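Pyrethroid hydrolase (Sphingobium faniae, PDB 5Y5R) hydrolyses the carboxylic ester bond of pyrethroid insecticides such as cypermethrin and permethrin, releasing an alcohol and a cyclopropanecarboxylic acid. Local coordinates at residues A[88-102]-A[184-197]. Residues are numbered along the deposited sequence; the frame is centred on the assembly and turned at random.
Sequences AQHHPDKVAGLIYLT and PMEGRALEIPRLYI
Ile-192 pushes its side chain into the bend between helix 80-90 and strand 95-101. Its chi1 of -62° sets CG1 anti to the carbonyl carbon and sends CD1 to 4.0 Å from Ala-88 CB and on to Val-95, whose side chain crosses that of Ile-192 at about a right angle; CG2 sits 3.8 Å from Leu-98 CG and also meets the CA of Gly-97. Leu-98 CD1 in turn meets the CE methyl of selenomethionine Met-185 tip to tip, and the Tyr-100 side chain runs past Met-185 in the opposite direction, its hydroxyl hydrogen-bonded to Ser-85. At the helix end Gln-89 has CG against the carbonyl of Pro-184, and a bend at chi2 (58°) turns the amide to put OE1 2.8 Å from Glu-186 N; that N-H comes from above the amide plane, and the carboxylate of Glu-186 is turned 73° from it. Strands 95-101 and 194-199 are parallel neighbours in the central sheet of the alpha/beta hydrolase fold, zipped by five backbone hydrogen bonds from Leu-98 N to Pro-193 O through Thr-102 N to Ile-197 O. On one face Leu-101 CD1 packs 3.7 Å from Ile-197 CG2, and Ile-99 CG2 meets Ile-197 CD1; helix 237-249 covers Ile-99, Leu-101 and Leu-195. On the other, Tyr-196 CD2 touches Tyr-100 CB at 3.6 Å, and the carbonyl oxygen of Tyr-100 lies over the Tyr-196 ring, offset toward its rim. Arg-194 turns back from the sheet to give NH1 to Leu-190 O at 2.8 Å. Thr-102 OG1 is hydrogen-bonded to Asp-202, the probable charge-relay acid, at the strand's active-site end.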
loop_
_atom_site.group_PDB
_atom_site.type_symbol
_atom_site.label_atom_id
_atom_site.label_comp_id
_atom_site.label_asym_id
_atom_site.label_seq_id
_atom_site.Cartn_x
_atom_site.Cartn_y
_atom_site.Cartn_z
ATOM N N ALA A 88 -6.057 -4.483 10.005
ATOM C CA ALA A 88 -7.506 -4.510 10.141
ATOM C C ALA A 88 -7.908 -5.624 11.083
ATOM O O ALA A 88 -8.763 -5.435 11.955
ATOM C CB ALA A 88 -8.160 -4.692 8.768
ATOM N N GLN A 89 -7.194 -6.749 11.000
ATOM C CA GLN A 89 -7.527 -7.918 11.793
ATOM C C GLN A 89 -7.246 -7.693 13.265
ATOM O O GLN A 89 -7.993 -8.187 14.117
ATOM C CB GLN A 89 -6.777 -9.141 11.244
ATOM C CG GLN A 89 -6.796 -10.392 12.112
ATOM C CD GLN A 89 -8.205 -10.849 12.382
ATOM O OE1 GLN A 89 -9.087 -10.619 11.572
ATOM N NE2 GLN A 89 -8.409 -11.550 13.488
ATOM N N HIS A 90 -6.190 -6.959 13.594
ATOM C CA HIS A 90 -5.835 -6.788 14.991
ATOM C C HIS A 90 -6.412 -5.523 15.603
ATOM O O HIS A 90 -6.505 -5.437 16.833
ATOM C CB HIS A 90 -4.316 -6.816 15.176
ATOM C CG HIS A 90 -3.693 -8.135 14.809
ATOM N ND1 HIS A 90 -3.499 -8.536 13.507
ATOM C CD2 HIS A 90 -3.286 -9.169 15.583
ATOM C CE1 HIS A 90 -2.977 -9.754 13.491
ATOM N NE2 HIS A 90 -2.831 -10.157 14.741
ATOM N N HIS A 91 -6.864 -4.569 14.782
ATOM C CA HIS A 91 -7.513 -3.360 15.289
ATOM C C HIS A 91 -8.848 -3.117 14.579
ATOM O O HIS A 91 -9.133 -2.002 14.145
ATOM C CB HIS A 91 -6.587 -2.170 15.095
ATOM C CG HIS A 91 -5.222 -2.375 15.667
ATOM N ND1 HIS A 91 -4.934 -2.168 16.997
ATOM C CD2 HIS A 91 -4.059 -2.750 15.082
ATOM C CE1 HIS A 91 -3.655 -2.427 17.214
ATOM N NE2 HIS A 91 -3.101 -2.780 16.068
ATOM N N PRO A 92 -9.702 -4.140 14.461
ATOM C CA PRO A 92 -10.937 -3.955 13.699
ATOM C C PRO A 92 -11.840 -2.938 14.333
ATOM O O PRO A 92 -12.704 -2.389 13.646
ATOM C CB PRO A 92 -11.573 -5.348 13.713
ATOM C CG PRO A 92 -11.145 -5.905 14.981
ATOM C CD PRO A 92 -9.714 -5.451 15.141
ATOM N N ASP A 93 -11.717 -2.753 15.652
ATOM C CA ASP A 93 -12.507 -1.760 16.367
ATOM C C ASP A 93 -12.072 -0.336 16.055
ATOM O O ASP A 93 -12.809 0.608 16.369
ATOM C CB ASP A 93 -12.456 -2.026 17.882
ATOM C CG ASP A 93 -11.018 -2.122 18.447
ATOM O OD1 ASP A 93 -10.099 -2.704 17.806
ATOM O OD2 ASP A 93 -10.813 -1.612 19.573
ATOM N N LYS A 94 -10.888 -0.155 15.477
ATOM C CA LYS A 94 -10.393 1.175 15.165
ATOM C C LYS A 94 -10.492 1.534 13.688
ATOM O O LYS A 94 -10.430 2.722 13.349
ATOM C CB LYS A 94 -8.944 1.317 15.647
ATOM C CG LYS A 94 -8.780 1.147 17.161
ATOM C CD LYS A 94 -8.734 2.496 17.856
ATOM C CE LYS A 94 -8.413 2.375 19.322
ATOM N NZ LYS A 94 -8.259 3.737 19.947
ATOM N N VAL A 95 -10.641 0.549 12.809
ATOM C CA VAL A 95 -10.648 0.765 11.370
ATOM C C VAL A 95 -12.092 0.722 10.888
ATOM O O VAL A 95 -12.796 -0.272 11.091
ATOM C CB VAL A 95 -9.793 -0.281 10.634
ATOM C CG1 VAL A 95 -9.803 -0.002 9.136
ATOM C CG2 VAL A 95 -8.327 -0.289 11.190
ATOM N N ALA A 96 -12.527 1.815 10.278
ATOM C CA ALA A 96 -13.832 1.961 9.642
ATOM C C ALA A 96 -13.814 1.662 8.146
ATOM O O ALA A 96 -14.890 1.550 7.548
ATOM C CB ALA A 96 -14.367 3.378 9.867
ATOM N N GLY A 97 -12.643 1.600 7.516
ATOM C CA GLY A 97 -12.578 1.389 6.082
ATOM C C GLY A 97 -11.191 1.003 5.611
ATOM O O GLY A 97 -10.180 1.398 6.204
ATOM N N LEU A 98 -11.143 0.241 4.523
ATOM C CA LEU A 98 -9.882 -0.207 3.931
ATOM C C LEU A 98 -9.806 0.224 2.473
ATOM O O LEU A 98 -10.709 -0.065 1.685
ATOM C CB LEU A 98 -9.730 -1.733 4.024
ATOM C CG LEU A 98 -9.554 -2.291 5.440
ATOM C CD1 LEU A 98 -9.582 -3.812 5.420
ATOM C CD2 LEU A 98 -8.256 -1.793 6.098
ATOM N N ILE A 99 -8.719 0.884 2.106
ATOM C CA ILE A 99 -8.517 1.331 0.740
ATOM C C ILE A 99 -7.267 0.665 0.186
ATOM O O ILE A 99 -6.168 0.886 0.708
ATOM C CB ILE A 99 -8.371 2.853 0.672
ATOM C CG1 ILE A 99 -9.599 3.554 1.262
ATOM C CG2 ILE A 99 -8.164 3.288 -0.765
ATOM C CD1 ILE A 99 -9.461 5.032 1.200
ATOM N N TYR A 100 -7.417 -0.083 -0.905
ATOM C CA TYR A 100 -6.305 -0.762 -1.573
ATOM C C TYR A 100 -5.992 -0.025 -2.874
ATOM O O TYR A 100 -6.721 -0.165 -3.865
ATOM C CB TYR A 100 -6.632 -2.238 -1.827
ATOM C CG TYR A 100 -6.835 -3.056 -0.583
ATOM C CD1 TYR A 100 -8.052 -3.048 0.091
ATOM C CD2 TYR A 100 -5.817 -3.819 -0.067
ATOM C CE1 TYR A 100 -8.264 -3.797 1.217
ATOM C CE2 TYR A 100 -6.006 -4.559 1.069
ATOM C CZ TYR A 100 -7.231 -4.538 1.723
ATOM O OH TYR A 100 -7.431 -5.309 2.849
ATOM N N LEU A 101 -4.894 0.722 -2.891
ATOM C CA LEU A 101 -4.502 1.560 -4.023
ATOM C C LEU A 101 -3.464 0.817 -4.858
ATOM O O LEU A 101 -2.262 0.851 -4.551
ATOM C CB LEU A 101 -3.981 2.919 -3.537
ATOM C CG LEU A 101 -3.398 3.858 -4.596
ATOM C CD1 LEU A 101 -4.371 4.154 -5.758
ATOM C CD2 LEU A 101 -2.920 5.148 -3.952
ATOM N N THR A 102 -3.933 0.243 -5.977
ATOM C CA THR A 102 -3.226 -0.720 -6.825
ATOM C C THR A 102 -2.317 -1.517 -5.903
ATOM O O THR A 102 -1.084 -1.524 -6.032
ATOM C CB THR A 102 -2.549 -0.017 -8.024
ATOM O OG1 THR A 102 -1.999 -0.986 -8.927
ATOM C CG2 THR A 102 -1.465 1.023 -7.610
ATOM N N PRO A 184 -4.314 -12.605 7.845
ATOM C CA PRO A 184 -5.063 -13.211 8.947
ATOM C C PRO A 184 -6.482 -12.684 9.121
ATOM O O PRO A 184 -7.119 -13.016 10.125
ATOM C CB PRO A 184 -4.205 -12.838 10.154
ATOM C CG PRO A 184 -3.721 -11.453 9.797
ATOM C CD PRO A 184 -3.545 -11.439 8.287
HETATM N N MSE A 185 -6.989 -11.879 8.200
HETATM C CA MSE A 185 -8.321 -11.312 8.389
HETATM C C MSE A 185 -9.379 -12.380 8.551
HETATM O O MSE A 185 -9.516 -13.264 7.702
HETATM C CB MSE A 185 -8.690 -10.410 7.227
HETATM C CG MSE A 185 -8.119 -9.035 7.353
HETATM SE SE MSE A 185 -8.429 -8.110 5.722
HETATM C CE MSE A 185 -10.353 -7.867 6.003
ATOM N N GLU A 186 -10.125 -12.297 9.652
ATOM C CA GLU A 186 -11.221 -13.217 9.886
ATOM C C GLU A 186 -12.356 -12.484 10.584
ATOM O O GLU A 186 -12.151 -11.442 11.223
ATOM C CB GLU A 186 -10.779 -14.398 10.746
ATOM C CG GLU A 186 -10.448 -14.011 12.156
ATOM C CD GLU A 186 -9.894 -15.162 12.964
ATOM O OE1 GLU A 186 -9.294 -16.093 12.378
ATOM O OE2 GLU A 186 -10.064 -15.135 14.199
ATOM N N GLY A 187 -13.559 -13.064 10.475
ATOM C CA GLY A 187 -14.663 -12.594 11.280
ATOM C C GLY A 187 -14.966 -11.117 11.150
ATOM O O GLY A 187 -15.429 -10.631 10.115
ATOM N N ARG A 188 -14.690 -10.402 12.233
ATOM C CA ARG A 188 -15.108 -9.013 12.332
ATOM C C ARG A 188 -14.432 -8.149 11.274
ATOM O O ARG A 188 -15.085 -7.305 10.646
ATOM C CB ARG A 188 -14.749 -8.534 13.741
ATOM C CG ARG A 188 -15.569 -7.440 14.350
ATOM C CD ARG A 188 -14.901 -7.072 15.658
ATOM N NE ARG A 188 -15.249 -5.727 16.092
ATOM C CZ ARG A 188 -15.027 -5.271 17.321
ATOM N NH1 ARG A 188 -14.459 -6.061 18.227
ATOM N NH2 ARG A 188 -15.379 -4.031 17.640
ATOM N N ALA A 189 -13.154 -8.422 10.987
ATOM C CA ALA A 189 -12.409 -7.640 10.006
ATOM C C ALA A 189 -13.011 -7.704 8.608
ATOM O O ALA A 189 -12.887 -6.741 7.840
ATOM C CB ALA A 189 -10.956 -8.114 9.964
ATOM N N LEU A 190 -13.646 -8.820 8.249
ATOM C CA LEU A 190 -14.239 -8.939 6.920
ATOM C C LEU A 190 -15.535 -8.142 6.765
ATOM O O LEU A 190 -16.064 -8.058 5.652
ATOM C CB LEU A 190 -14.477 -10.409 6.585
ATOM C CG LEU A 190 -13.171 -11.204 6.437
ATOM C CD1 LEU A 190 -13.485 -12.690 6.408
ATOM C CD2 LEU A 190 -12.475 -10.781 5.169
ATOM N N GLU A 191 -16.035 -7.530 7.830
ATOM C CA GLU A 191 -17.163 -6.619 7.700
ATOM C C GLU A 191 -16.716 -5.198 7.417
ATOM O O GLU A 191 -17.544 -4.337 7.117
ATOM C CB GLU A 191 -17.986 -6.607 8.987
ATOM C CG GLU A 191 -18.088 -7.938 9.677
ATOM C CD GLU A 191 -19.292 -8.010 10.544
ATOM O OE1 GLU A 191 -20.349 -8.390 10.020
ATOM O OE2 GLU A 191 -19.196 -7.689 11.742
ATOM N N ILE A 192 -15.435 -4.925 7.543
ATOM C CA ILE A 192 -14.958 -3.574 7.289
ATOM C C ILE A 192 -15.157 -3.274 5.806
ATOM O O ILE A 192 -14.773 -4.103 4.955
ATOM C CB ILE A 192 -13.491 -3.465 7.687
ATOM C CG1 ILE A 192 -13.307 -3.723 9.185
ATOM C CG2 ILE A 192 -12.916 -2.152 7.278
ATOM C CD1 ILE A 192 -11.858 -3.464 9.677
ATOM N N PRO A 193 -15.786 -2.153 5.445
ATOM C CA PRO A 193 -15.937 -1.814 4.023
ATOM C C PRO A 193 -14.582 -1.708 3.339
ATOM O O PRO A 193 -13.623 -1.154 3.886
ATOM C CB PRO A 193 -16.659 -0.466 4.046
ATOM C CG PRO A 193 -17.412 -0.460 5.345
ATOM C CD PRO A 193 -16.561 -1.259 6.321
ATOM N N ARG A 194 -14.528 -2.207 2.111
ATOM C CA ARG A 194 -13.289 -2.310 1.351
ATOM C C ARG A 194 -13.459 -1.588 0.024
ATOM O O ARG A 194 -14.536 -1.636 -0.594
ATOM C CB ARG A 194 -12.915 -3.785 1.092
ATOM C CG ARG A 194 -12.624 -4.607 2.328
ATOM C CD ARG A 194 -12.435 -6.095 1.963
ATOM N NE ARG A 194 -13.655 -6.723 1.446
ATOM C CZ ARG A 194 -14.529 -7.362 2.216
ATOM N NH1 ARG A 194 -14.300 -7.447 3.520
ATOM N NH2 ARG A 194 -15.626 -7.916 1.694
ATOM N N LEU A 195 -12.433 -0.844 -0.360
ATOM C CA LEU A 195 -12.390 -0.174 -1.652
ATOM C C LEU A 195 -11.057 -0.466 -2.326
ATOM O O LEU A 195 -9.995 -0.347 -1.691
ATOM C CB LEU A 195 -12.611 1.337 -1.485
ATOM C CG LEU A 195 -12.250 2.263 -2.638
ATOM C CD1 LEU A 195 -13.164 1.975 -3.810
ATOM C CD2 LEU A 195 -12.406 3.714 -2.175
ATOM N N TYR A 196 -11.117 -0.861 -3.600
ATOM C CA TYR A 196 -9.945 -1.001 -4.450
ATOM C C TYR A 196 -9.919 0.145 -5.457
ATOM O O TYR A 196 -10.855 0.312 -6.238
ATOM C CB TYR A 196 -9.942 -2.341 -5.195
ATOM C CG TYR A 196 -8.551 -2.768 -5.643
ATOM C CD1 TYR A 196 -7.984 -2.274 -6.804
ATOM C CD2 TYR A 196 -7.804 -3.638 -4.873
ATOM C CE1 TYR A 196 -6.699 -2.669 -7.195
ATOM C CE2 TYR A 196 -6.533 -4.028 -5.252
ATOM C CZ TYR A 196 -5.984 -3.545 -6.399
ATOM O OH TYR A 196 -4.710 -3.951 -6.727
ATOM N N ILE A 197 -8.842 0.917 -5.453
ATOM C CA ILE A 197 -8.610 1.944 -6.467
ATOM C C ILE A 197 -7.603 1.371 -7.442
ATOM O O ILE A 197 -6.426 1.221 -7.094
ATOM C CB ILE A 197 -8.096 3.262 -5.860
ATOM C CG1 ILE A 197 -9.048 3.769 -4.778
ATOM C CG2 ILE A 197 -7.903 4.310 -6.963
ATOM C CD1 ILE A 197 -8.703 5.152 -4.257
#